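Local coordinates for protein P450 epoxidase (Sorangium cellulosum, PDB 1Q5D) that belongs to the cytochrome P450 family and holds a protoporphyrin IX containing iron inside a largely helical single-chain fold, at residues Phe143-Val146 against Arg147-Glu151; Pro154-Ala157 against Ile158-Leu162; Asp257-Ile260 against Tyr261-Phe265; Val379-Ile382 against Phe383-Phe386. All blocks are in the same frame, centred on the assembly; numbering follows the deposited sequence.

Contact 1. Residues Phe143-Val146 against Arg147-Glu151; sequences FDVV and RDYAE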
loop_
_atom_site.group_PDB
_atom_site.type_symbol
_atom_site.label_atom_id
_atom_site.label_comp_id
_atom_site.label_asym_id
_atom_site.label_seq_id
_atom_site.Cartn_x
_atom_site.Cartn_y
_atom_site.Cartn_z
ATOM N N PHE A 143 -16.520 6.426 17.918
ATOM C CA PHE A 143 -16.298 6.386 16.479
ATOM C C PHE A 143 -14.955 5.713 16.198
ATOM O O PHE A 143 -13.911 6.138 16.703
ATOM C CB PHE A 143 -16.320 7.804 15.895
ATOM C CG PHE A 143 -16.418 7.849 14.391
ATOM C CD1 PHE A 143 -17.630 7.619 13.752
ATOM C CD2 PHE A 143 -15.303 8.140 13.615
ATOM C CE1 PHE A 143 -17.724 7.672 12.366
ATOM C CE2 PHE A 143 -15.393 8.192 12.228
ATOM C CZ PHE A 143 -16.596 7.952 11.604
ATOM N N ASP A 144 -14.997 4.650 15.405
ATOM C CA ASP A 144 -13.797 3.927 15.013
ATOM C C ASP A 144 -13.322 4.404 13.644
ATOM O O ASP A 144 -13.938 4.105 12.628
ATOM C CB ASP A 144 -14.083 2.430 14.967
ATOM C CG ASP A 144 -12.845 1.606 14.699
ATOM O OD1 ASP A 144 -12.907 0.377 14.915
ATOM O OD2 ASP A 144 -11.777 2.092 14.271
ATOM N N VAL A 145 -12.212 5.132 13.634
ATOM C CA VAL A 145 -11.666 5.718 12.407
ATOM C C VAL A 145 -11.292 4.662 11.373
ATOM O O VAL A 145 -11.275 4.925 10.161
ATOM C CB VAL A 145 -10.495 6.654 12.728
ATOM C CG1 VAL A 145 -9.807 7.155 11.442
ATOM C CG2 VAL A 145 -11.008 7.838 13.565
ATOM N N VAL A 146 -11.013 3.453 11.843
ATOM C CA VAL A 146 -10.829 2.359 10.915
ATOM C C VAL A 146 -12.171 1.835 10.413
ATOM O O VAL A 146 -12.540 2.088 9.268
ATOM C CB VAL A 146 -9.961 1.216 11.498
ATOM C CG1 VAL A 146 -9.880 0.058 10.503
ATOM C CG2 VAL A 146 -8.563 1.730 11.816
ATOM N N ARG A 147 -12.903 1.117 11.267
ATOM C CA ARG A 147 -14.097 0.392 10.820
ATOM C C ARG A 147 -15.245 1.287 10.322
ATOM O O ARG A 147 -15.973 0.909 9.408
ATOM C CB ARG A 147 -14.599 -0.575 11.913
ATOM C CG ARG A 147 -15.952 -1.234 11.591
ATOM C CD ARG A 147 -16.601 -2.039 12.734
ATOM N NE ARG A 147 -16.135 -1.644 14.066
ATOM C CZ ARG A 147 -16.697 -0.700 14.820
ATOM N NH1 ARG A 147 -17.757 -0.021 14.384
ATOM N NH2 ARG A 147 -16.194 -0.427 16.016
ATOM N N ASP A 148 -15.406 2.464 10.918
ATOM C CA ASP A 148 -16.512 3.346 10.571
ATOM C C ASP A 148 -16.156 4.384 9.492
ATOM O O ASP A 148 -17.019 5.148 9.042
ATOM C CB ASP A 148 -16.999 4.082 11.818
ATOM C CG ASP A 148 -17.406 3.145 12.927
ATOM O OD1 ASP A 148 -18.028 2.108 12.632
ATOM O OD2 ASP A 148 -17.155 3.379 14.130
ATOM N N TYR A 149 -14.893 4.427 9.086
ATOM C CA TYR A 149 -14.452 5.530 8.230
ATOM C C TYR A 149 -13.457 5.097 7.184
ATOM O O TYR A 149 -13.809 4.956 6.019
ATOM C CB TYR A 149 -13.864 6.646 9.085
ATOM C CG TYR A 149 -13.711 7.980 8.377
ATOM C CD1 TYR A 149 -14.795 8.582 7.737
ATOM C CD2 TYR A 149 -12.490 8.643 8.368
ATOM C CE1 TYR A 149 -14.668 9.808 7.103
ATOM C CE2 TYR A 149 -12.348 9.884 7.742
ATOM C CZ TYR A 149 -13.440 10.456 7.109
ATOM O OH TYR A 149 -13.315 11.675 6.485
ATOM N N ALA A 150 -12.210 4.887 7.601
ATOM C CA ALA A 150 -11.142 4.594 6.659
ATOM C C ALA A 150 -11.441 3.349 5.834
ATOM O O ALA A 150 -11.156 3.295 4.637
ATOM C CB ALA A 150 -9.768 4.461 7.395
ATOM N N GLU A 151 -12.018 2.342 6.481
ATOM C CA GLU A 151 -12.278 1.066 5.822
ATOM C C GLU A 151 -13.225 1.204 4.630
ATOM O O GLU A 151 -13.155 0.436 3.672
ATOM C CB GLU A 151 -12.900 0.118 6.840
ATOM C CG GLU A 151 -12.923 -1.343 6.460
ATOM C CD GLU A 151 -13.356 -2.192 7.644
ATOM O OE1 GLU A 151 -12.521 -2.411 8.539
ATOM O OE2 GLU A 151 -14.537 -2.597 7.688
#
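Asp-144 and Asp-148 hold each other through one carboxylate and one carbonyl. The N-H of Asp-144 reaches OD2 of Asp-148 at 2.8 Å, on the anti side and somewhat out of the carboxylate plane. In return Asp-148 N donates to Asp-144 O, also at 2.8 Å. The CB of Asp-148 lies over one face of the Phe-143 ring, 4.0 Å from the centroid and displaced toward the rim, a CH-pi contact. Phe-143 has CG anti to its backbone N (chi1 -167°), which brings the ring back alongside the turn. Its CE2 then meets Tyr-149 CB at 3.8 Å.

Asp-144 OD2 caps the start of the helix, accepting from Val-146 N at 2.9 Å and weakly from Arg-147 N. Residues 143-144 pair with strand 406-412, and Leu-409 N also donates to Asp-144 OD2. Here strand 143-144 turns directly into helix 146-150. A wider pi-type turn follows: Ala-150 N donates to Val-145 O (2.7 Å), Glu-151 N to Val-146 O.

The Asp-144 carboxylate and the Arg-147 guanidinium stand nearly perpendicular, 85° apart. OD1 lies 3.6 Å from Arg-147 NH2, well out of the guanidinium plane, and the attraction is one of charge alone. Arg-147 NH1 makes a closer salt bridge to Asp-148 OD1, 2.8 Å, and the arginine probably eases the nearness of the two acids. Tyr-149 sends its OH away to Ala-378 O on helix 368-385.

Contact 2. Residues Pro154-Ala157 against Ile158-Leu162; sequences PMRA and ISALL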
loop_
_atom_site.group_PDB
_atom_site.type_symbol
_atom_site.label_atom_id
_atom_site.label_comp_id
_atom_site.label_asym_id
_atom_site.label_seq_id
_atom_site.Cartn_x
_atom_site.Cartn_y
_atom_site.Cartn_z
ATOM N N PRO A 154 -11.346 3.639 0.478
ATOM C CA PRO A 154 -10.511 3.222 -0.657
ATOM C C PRO A 154 -11.157 2.366 -1.742
ATOM O O PRO A 154 -10.791 2.545 -2.901
ATOM C CB PRO A 154 -9.367 2.466 0.010
ATOM C CG PRO A 154 -9.281 3.114 1.362
ATOM C CD PRO A 154 -10.713 3.313 1.769
ATOM N N MET A 155 -12.064 1.446 -1.418
ATOM C CA MET A 155 -12.627 0.662 -2.521
ATOM C C MET A 155 -13.626 1.498 -3.291
ATOM O O MET A 155 -13.762 1.367 -4.510
ATOM C CB MET A 155 -13.282 -0.643 -2.054
ATOM C CG MET A 155 -13.619 -1.589 -3.205
ATOM S SD MET A 155 -12.175 -2.170 -4.119
ATOM C CE MET A 155 -12.690 -2.045 -5.798
ATOM N N ARG A 156 -14.335 2.365 -2.584
ATOM C CA ARG A 156 -15.270 3.244 -3.297
ATOM C C ARG A 156 -14.494 4.030 -4.351
ATOM O O ARG A 156 -14.931 4.142 -5.499
ATOM C CB ARG A 156 -16.018 4.178 -2.341
ATOM C CG ARG A 156 -16.920 5.209 -3.064
ATOM C CD ARG A 156 -18.366 4.733 -3.335
ATOM N NE ARG A 156 -18.446 3.486 -4.105
ATOM C CZ ARG A 156 -18.596 3.419 -5.422
ATOM N NH1 ARG A 156 -18.688 4.532 -6.148
ATOM N NH2 ARG A 156 -18.661 2.235 -6.026
ATOM N N ALA A 157 -13.318 4.536 -3.977
ATOM C CA ALA A 157 -12.482 5.314 -4.901
ATOM C C ALA A 157 -12.104 4.500 -6.127
ATOM O O ALA A 157 -12.276 4.937 -7.281
ATOM C CB ALA A 157 -11.202 5.781 -4.189
ATOM N N ILE A 158 -11.555 3.310 -5.880
ATOM C CA ILE A 158 -11.165 2.442 -6.973
ATOM C C ILE A 158 -12.375 2.043 -7.834
ATOM O O ILE A 158 -12.282 2.025 -9.053
ATOM C CB ILE A 158 -10.439 1.186 -6.439
ATOM C CG1 ILE A 158 -9.088 1.586 -5.838
ATOM C CG2 ILE A 158 -10.240 0.175 -7.547
ATOM C CD1 ILE A 158 -8.293 0.420 -5.247
ATOM N N SER A 159 -13.484 1.709 -7.188
ATOM C CA SER A 159 -14.705 1.316 -7.903
ATOM C C SER A 159 -15.276 2.453 -8.750
ATOM O O SER A 159 -15.826 2.220 -9.824
ATOM C CB SER A 159 -15.767 0.841 -6.930
ATOM O OG SER A 159 -15.538 -0.513 -6.587
ATOM N N ALA A 160 -15.165 3.675 -8.249
ATOM C CA ALA A 160 -15.547 4.851 -9.024
ATOM C C ALA A 160 -14.657 4.969 -10.261
ATOM O O ALA A 160 -15.143 5.233 -11.364
ATOM C CB ALA A 160 -15.457 6.108 -8.160
ATOM N N LEU A 161 -13.349 4.753 -10.091
ATOM C CA LEU A 161 -12.418 4.820 -11.215
ATOM C C LEU A 161 -12.718 3.722 -12.246
ATOM O O LEU A 161 -12.517 3.904 -13.460
ATOM C CB LEU A 161 -10.978 4.702 -10.704
ATOM C CG LEU A 161 -9.839 4.574 -11.721
ATOM C CD1 LEU A 161 -9.539 5.920 -12.391
ATOM C CD2 LEU A 161 -8.586 4.010 -11.058
ATOM N N LEU A 162 -13.196 2.585 -11.746
ATOM C CA LEU A 162 -13.518 1.429 -12.573
ATOM C C LEU A 162 -14.985 1.438 -13.034
ATOM O O LEU A 162 -15.398 0.569 -13.798
ATOM C CB LEU A 162 -13.269 0.141 -11.782
ATOM C CG LEU A 162 -11.956 -0.640 -11.911
ATOM C CD1 LEU A 162 -10.771 0.133 -12.489
ATOM C CD2 LEU A 162 -11.604 -1.325 -10.572
#
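Met-155 meets both Ile-158 and Ser-159 with its terminal methyl. CE sits 3.7 Å from Ile-158 CG2 and 3.3 Å from Ser-159 OG. The Met-155 and Ile-158 side chains cross at about a right angle. The methionine reaches this position because its chain bends at chi2 (63°) and again at chi3, which carries CE forward, toward the next turn.

Arg-156 also bends at chi2 and chi3. Its NH2 comes to 3.3 Å from Ser-159 CB, while NH1 lies 4.1 Å from Ala-160 CB. Neither approach is an ion pair. These are packing contacts of a guanidinium whose N-H groups are used elsewhere.

Behind these side chains runs a regular helix backbone. Ser-159 N donates to Met-155 O at 2.7 Å and Ala-160 N to Arg-156 O at 2.8 Å. Ile-158 N to Pro-154 O is longer, 3.2 Å, but straight at 171°.

The second shell fixes the polar ends. NE of Arg-156 forms a salt bridge with Asp-169, NH1 one with Glu-125, and NH2 a hydrogen bond with Val-164 O. Ser-159 OG bonds to the other oxygen of Asp-169. On the apolar side, Met-155 and Ile-158 rest on Ile-252 of helix 241-255, and Ile-158 comes to about 4 Å from the haem.

The helix therefore has two chemical sides. One is apolar and borders the haem. The other holds a buried arginine with each guanidinium nitrogen bonded and two acids that probably balance its charge.

Contact 3. Residues Asp257-Ile260 against Tyr261-Phe265; sequences DTTI and YLIAF. With HEM (protoporphyrin IX containing Fe), chain B.
Tyr-261 packs down on Asp-257, one helical turn earlier. Its N-H bonds to Asp-257 O at 3.1 Å, and its ring carbon CD2 lies at the same distance from that oxygen. CE2 meets Asp-257 CB at 4.0 Å. The ring gets there because CG is anti to the carbonyl carbon (chi1 -61°), which turns it back toward residue 257. Ile-263 packs on the next carbonyl but one, its CG1 3.3 Å from Thr-259 O.

The outer ends of Asp-257 and Tyr-261 do not touch. A water joins them instead. It donates to Asp-257 OD2 at 2.7 Å and bonds Tyr-261 OH at the same length. Ser-177 also bonds OD2.

On the haem side, Thr-259 OG1 stands 3.3 Å from the haem vinyl carbon CBB and Thr-258 OG1 3.5 Å from the haem carbon CHC. Neither hydroxyl is bonded to the haem here. They turn to Ala-254 O (Thr-258) and Gly-255 O (Thr-259). A separate water binds the iron at 2.2 Å. Thr-258 also touches EPB.

The acid-threonine pair Asp-257 and Thr-258, following Ala-254 and Gly-255, is the signature of the P450 I-helix on the distal side of the haem.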
loop_
_atom_site.group_PDB
_atom_site.type_symbol
_atom_site.label_atom_id
_atom_site.label_comp_id
_atom_site.label_asym_id
_atom_site.label_seq_id
_atom_site.Cartn_x
_atom_site.Cartn_y
_atom_site.Cartn_z
ATOM N N ASP A 257 -5.945 -1.790 1.181
ATOM C CA ASP A 257 -5.486 -1.734 2.553
ATOM C C ASP A 257 -4.434 -0.637 2.777
ATOM O O ASP A 257 -4.418 0.007 3.809
ATOM C CB ASP A 257 -4.959 -3.109 2.990
ATOM C CG ASP A 257 -6.100 -4.109 3.234
ATOM O OD1 ASP A 257 -7.278 -3.731 3.055
ATOM O OD2 ASP A 257 -5.923 -5.282 3.604
ATOM N N THR A 258 -3.561 -0.440 1.805
ATOM C CA THR A 258 -2.552 0.606 1.903
ATOM C C THR A 258 -3.237 1.925 2.241
ATOM O O THR A 258 -2.866 2.611 3.194
ATOM C CB THR A 258 -1.781 0.723 0.572
ATOM O OG1 THR A 258 -2.711 0.887 -0.508
ATOM C CG2 THR A 258 -1.098 -0.590 0.230
ATOM N N THR A 259 -4.266 2.277 1.478
ATOM C CA THR A 259 -4.907 3.574 1.688
ATOM C C THR A 259 -5.667 3.664 3.008
ATOM O O THR A 259 -5.734 4.722 3.621
ATOM C CB THR A 259 -5.849 3.903 0.524
ATOM O OG1 THR A 259 -5.184 3.655 -0.730
ATOM C CG2 THR A 259 -6.154 5.393 0.516
ATOM N N ILE A 260 -6.266 2.555 3.431
ATOM C CA ILE A 260 -6.936 2.516 4.715
ATOM C C ILE A 260 -5.945 2.918 5.812
ATOM O O ILE A 260 -6.255 3.734 6.700
ATOM C CB ILE A 260 -7.495 1.075 4.978
ATOM C CG1 ILE A 260 -8.546 0.691 3.920
ATOM C CG2 ILE A 260 -8.068 0.957 6.400
ATOM C CD1 ILE A 260 -9.136 -0.726 4.108
ATOM N N TYR A 261 -4.753 2.335 5.769
ATOM C CA TYR A 261 -3.775 2.618 6.822
ATOM C C TYR A 261 -3.199 4.029 6.726
ATOM O O TYR A 261 -2.934 4.658 7.734
ATOM C CB TYR A 261 -2.703 1.533 6.881
ATOM C CG TYR A 261 -3.356 0.203 7.201
ATOM C CD1 TYR A 261 -4.259 0.105 8.242
ATOM C CD2 TYR A 261 -3.121 -0.927 6.427
ATOM C CE1 TYR A 261 -4.889 -1.091 8.536
ATOM C CE2 TYR A 261 -3.757 -2.126 6.709
ATOM C CZ TYR A 261 -4.643 -2.186 7.769
ATOM O OH TYR A 261 -5.278 -3.358 8.076
ATOM N N LEU A 262 -3.044 4.535 5.517
ATOM C CA LEU A 262 -2.616 5.932 5.361
ATOM C C LEU A 262 -3.571 6.892 6.080
ATOM O O LEU A 262 -3.150 7.775 6.873
ATOM C CB LEU A 262 -2.501 6.286 3.874
ATOM C CG LEU A 262 -2.302 7.774 3.540
ATOM C CD1 LEU A 262 -1.058 8.303 4.280
ATOM C CD2 LEU A 262 -2.148 7.965 2.031
ATOM N N ILE A 263 -4.859 6.723 5.799
ATOM C CA ILE A 263 -5.886 7.533 6.411
ATOM C C ILE A 263 -5.862 7.358 7.925
ATOM O O ILE A 263 -5.877 8.341 8.673
ATOM C CB ILE A 263 -7.284 7.172 5.828
ATOM C CG1 ILE A 263 -7.352 7.555 4.343
ATOM C CG2 ILE A 263 -8.380 7.877 6.615
ATOM C CD1 ILE A 263 -8.545 7.001 3.588
ATOM N N ALA A 264 -5.831 6.112 8.389
ATOM C CA ALA A 264 -5.824 5.859 9.831
ATOM C C ALA A 264 -4.567 6.398 10.507
ATOM O O ALA A 264 -4.644 7.058 11.554
ATOM C CB ALA A 264 -6.007 4.357 10.125
ATOM N N PHE A 265 -3.409 6.125 9.909
ATOM C CA PHE A 265 -2.144 6.589 10.466
ATOM C C PHE A 265 -2.103 8.139 10.452
ATOM O O PHE A 265 -1.539 8.767 11.346
ATOM C CB PHE A 265 -0.975 6.055 9.642
ATOM C CG PHE A 265 -0.432 4.709 10.101
ATOM C CD1 PHE A 265 -1.251 3.594 10.201
ATOM C CD2 PHE A 265 0.906 4.567 10.390
ATOM C CE1 PHE A 265 -0.727 2.348 10.603
ATOM C CE2 PHE A 265 1.437 3.328 10.797
ATOM C CZ PHE A 265 0.607 2.224 10.897
HETATM C CHA HEM B . 3.448 -0.323 -6.124
HETATM C CHB HEM B . 3.099 1.893 -1.858
HETATM C CHC HEM B . -1.488 3.134 -2.883
HETATM C CHD HEM B . -1.308 0.428 -6.850
HETATM C C1A HEM B . 3.775 0.247 -4.922
HETATM C C2A HEM B . 5.090 0.269 -4.325
HETATM C C3A HEM B . 4.992 0.863 -3.136
HETATM C C4A HEM B . 3.613 1.247 -2.948
HETATM C CMA HEM B . 6.158 1.112 -2.140
HETATM C CAA HEM B . 6.371 -0.308 -4.972
HETATM C CBA HEM B . 6.672 -1.705 -4.421
HETATM C CGA HEM B . 7.988 -2.198 -5.000
HETATM O O1A HEM B . 8.356 -3.391 -4.769
HETATM O O2A HEM B . 8.669 -1.406 -5.713
HETATM C C1B HEM B . 1.835 2.403 -1.799
HETATM C C2B HEM B . 1.343 3.181 -0.690
HETATM C C3B HEM B . 0.088 3.508 -0.953
HETATM C C4B HEM B . -0.276 2.962 -2.244
HETATM C CMB HEM B . 2.106 3.551 0.611
HETATM C CAB HEM B . -0.749 4.358 0.018
HETATM C CBB HEM B . -2.078 4.368 -0.023
HETATM C C1C HEM B . -1.841 2.552 -4.063
HETATM C C2C HEM B . -3.097 2.717 -4.762
HETATM C C3C HEM B . -3.033 1.958 -5.859
HETATM C C4C HEM B . -1.735 1.311 -5.887
HETATM C CMC HEM B . -4.253 3.626 -4.263
HETATM C CAC HEM B . -4.068 1.727 -6.975
HETATM C CBC HEM B . -5.132 2.517 -7.095
HETATM C C1D HEM B . -0.036 -0.071 -6.976
HETATM C C2D HEM B . 0.343 -1.018 -7.983
HETATM C C3D HEM B . 1.820 -1.253 -7.770
HETATM C C4D HEM B . 2.179 -0.440 -6.640
HETATM C CMD HEM B . -0.562 -1.635 -9.061
HETATM C CAD HEM B . 2.750 -2.156 -8.600
HETATM C CBD HEM B . 3.568 -1.198 -9.475
HETATM C CGD HEM B . 4.554 -1.962 -10.323
HETATM O O1D HEM B . 5.052 -3.013 -9.845
HETATM O O2D HEM B . 4.837 -1.534 -11.482
HETATM N NA HEM B . 2.886 0.854 -4.062
HETATM N NB HEM B . 0.830 2.275 -2.759
HETATM N NC HEM B . -1.051 1.685 -4.772
HETATM N ND HEM B . 1.063 0.244 -6.194
HETATM FE FE HEM B . 0.977 1.409 -4.501
HETATM O O HOH W 1 -5.672 -5.343 6.338
HETATM O O HOH W 2 0.441 -0.412 -3.377
#

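Contact 4. Residues Val379-Ile382 against Phe383-Phe386; sequences VGTI and FRRF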
loop_
_atom_site.group_PDB
_atom_site.type_symbol
_atom_site.label_atom_id
_atom_site.label_comp_id
_atom_site.label_asym_id
_atom_site.label_seq_id
_atom_site.Cartn_x
_atom_site.Cartn_y
_atom_site.Cartn_z
ATOM N N VAL A 379 -9.015 12.969 5.569
ATOM C CA VAL A 379 -8.388 13.537 6.759
ATOM C C VAL A 379 -8.743 15.022 6.894
ATOM O O VAL A 379 -9.078 15.475 7.987
ATOM C CB VAL A 379 -6.862 13.373 6.764
ATOM C CG1 VAL A 379 -6.260 13.949 8.072
ATOM C CG2 VAL A 379 -6.455 11.894 6.572
ATOM N N GLY A 380 -8.683 15.763 5.790
ATOM C CA GLY A 380 -9.097 17.162 5.800
ATOM C C GLY A 380 -10.523 17.314 6.331
ATOM O O GLY A 380 -10.767 18.076 7.267
ATOM N N THR A 381 -11.457 16.554 5.763
ATOM C CA THR A 381 -12.869 16.629 6.160
ATOM C C THR A 381 -13.123 16.319 7.626
ATOM O O THR A 381 -13.846 17.063 8.315
ATOM C CB THR A 381 -13.708 15.669 5.315
ATOM O OG1 THR A 381 -13.707 16.091 3.947
ATOM C CG2 THR A 381 -15.182 15.723 5.730
ATOM N N ILE A 382 -12.572 15.205 8.106
ATOM C CA ILE A 382 -12.860 14.782 9.472
ATOM C C ILE A 382 -12.428 15.820 10.511
ATOM O O ILE A 382 -13.144 16.074 11.482
ATOM C CB ILE A 382 -12.332 13.332 9.779
ATOM C CG1 ILE A 382 -12.985 12.793 11.057
ATOM C CG2 ILE A 382 -10.820 13.299 9.863
ATOM C CD1 ILE A 382 -12.792 11.291 11.292
ATOM N N PHE A 383 -11.271 16.436 10.291
ATOM C CA PHE A 383 -10.756 17.459 11.199
ATOM C C PHE A 383 -11.427 18.825 11.032
ATOM O O PHE A 383 -11.453 19.611 11.974
ATOM C CB PHE A 383 -9.230 17.599 11.063
ATOM C CG PHE A 383 -8.467 16.562 11.839
ATOM C CD1 PHE A 383 -7.681 15.618 11.182
ATOM C CD2 PHE A 383 -8.563 16.509 13.227
ATOM C CE1 PHE A 383 -6.997 14.640 11.895
ATOM C CE2 PHE A 383 -7.875 15.550 13.949
ATOM C CZ PHE A 383 -7.084 14.609 13.282
ATOM N N ARG A 384 -11.946 19.108 9.837
ATOM C CA ARG A 384 -12.687 20.352 9.602
ATOM C C ARG A 384 -14.059 20.256 10.251
ATOM O O ARG A 384 -14.571 21.225 10.808
ATOM C CB ARG A 384 -12.850 20.626 8.099
ATOM C CG ARG A 384 -11.726 21.434 7.477
ATOM C CD ARG A 384 -12.068 22.050 6.122
ATOM N NE ARG A 384 -12.376 21.037 5.110
ATOM C CZ ARG A 384 -11.466 20.393 4.386
ATOM N NH1 ARG A 384 -10.180 20.638 4.550
ATOM N NH2 ARG A 384 -11.840 19.498 3.494
ATOM N N ARG A 385 -14.648 19.071 10.182
ATOM C CA ARG A 385 -15.971 18.846 10.735
ATOM C C ARG A 385 -15.946 18.596 12.243
ATOM O O ARG A 385 -16.908 18.914 12.948
ATOM C CB ARG A 385 -16.647 17.681 10.017
ATOM C CG ARG A 385 -17.884 18.081 9.242
ATOM C CD ARG A 385 -17.653 18.317 7.754
ATOM N NE ARG A 385 -18.327 17.292 6.965
ATOM C CZ ARG A 385 -18.381 17.252 5.640
ATOM N NH1 ARG A 385 -17.801 18.190 4.895
ATOM N NH2 ARG A 385 -19.013 16.249 5.059
ATOM N N PHE A 386 -14.846 18.025 12.732
ATOM C CA PHE A 386 -14.706 17.722 14.153
ATOM C C PHE A 386 -13.315 18.119 14.657
ATOM O O PHE A 386 -12.506 17.263 15.032
ATOM C CB PHE A 386 -14.988 16.235 14.413
ATOM C CG PHE A 386 -16.283 15.750 13.822
ATOM C CD1 PHE A 386 -16.323 15.229 12.534
ATOM C CD2 PHE A 386 -17.463 15.814 14.553
ATOM C CE1 PHE A 386 -17.517 14.783 11.982
ATOM C CE2 PHE A 386 -18.653 15.369 14.015
ATOM C CZ PHE A 386 -18.685 14.855 12.725
#
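Arg-385 lies alongside Thr-381, and the two side chains point the same way. Its CB starts 3.3 Å from Thr-381 O, the oxygen that also accepts the Arg-385 N-H at 2.9 Å. The chain then turns, with chi1 at -116°, far from a staggered value. CD passes Thr-381 CG2 at 4.1 Å. Next the whole guanidinium spreads over that methyl. CG2 sits above the centre of the flat group, 3.5 Å from CZ, with NE and NH1 a little farther off. At the tip NH2 forms a salt bridge with Asp-131 of helix 123-137. Thr-381 turns its own hydroxyl to Ile-377 O and to Gln-127 of that helix.

All this takes place on the last turns of helix 368-385, the L helix of the P450 fold. Arg-384 follows a different path. Its guanidinium lays one face over the peptide between Gly-380 and Thr-381, with CZ 3.8 Å from Gly-380 C. Gly-380 has no side chain to stand in the way. Both arginines touch a crystal neighbour, which may affect them.

The inner side is apolar. Val-379 CG1 meets the edge of the Phe-383 ring in its plane, 3.8 Å from CD1, and Leu-270 of helix 257-272 packs on both residues. Phe-386 is the first residue to leave helical geometry. Its N still donates to Ile-382 O, and its ring brings an edge to the same oxygen, with CD1 3.5 Å away.

How the contacts relate
Along the chain the contacts follow in the order 1, 2, 3, 4. Contacts 1 and 2 are separated by two residues, with centres about 17 Å apart. Contact 3 is closest of the four to the centre of the molecule, about 8 Å from it. It touches all three others: Ala-150 packs on Ile-260 and Ile-263, Pro-154 on Thr-259 and Ile-260, and Val-379 approaches Ile-263. Contacts 2 and 4 do not meet, their nearest atoms being about 11 Å apart. Tyr-149 and Phe-143 join contact 1 to contact 4. Helices 123-137 (D), 146-150 with 154-161 (E), 257-272 (part of I) and 368-385 (L) correspond to the four-helix bundle of the P450 fold, beside the haem.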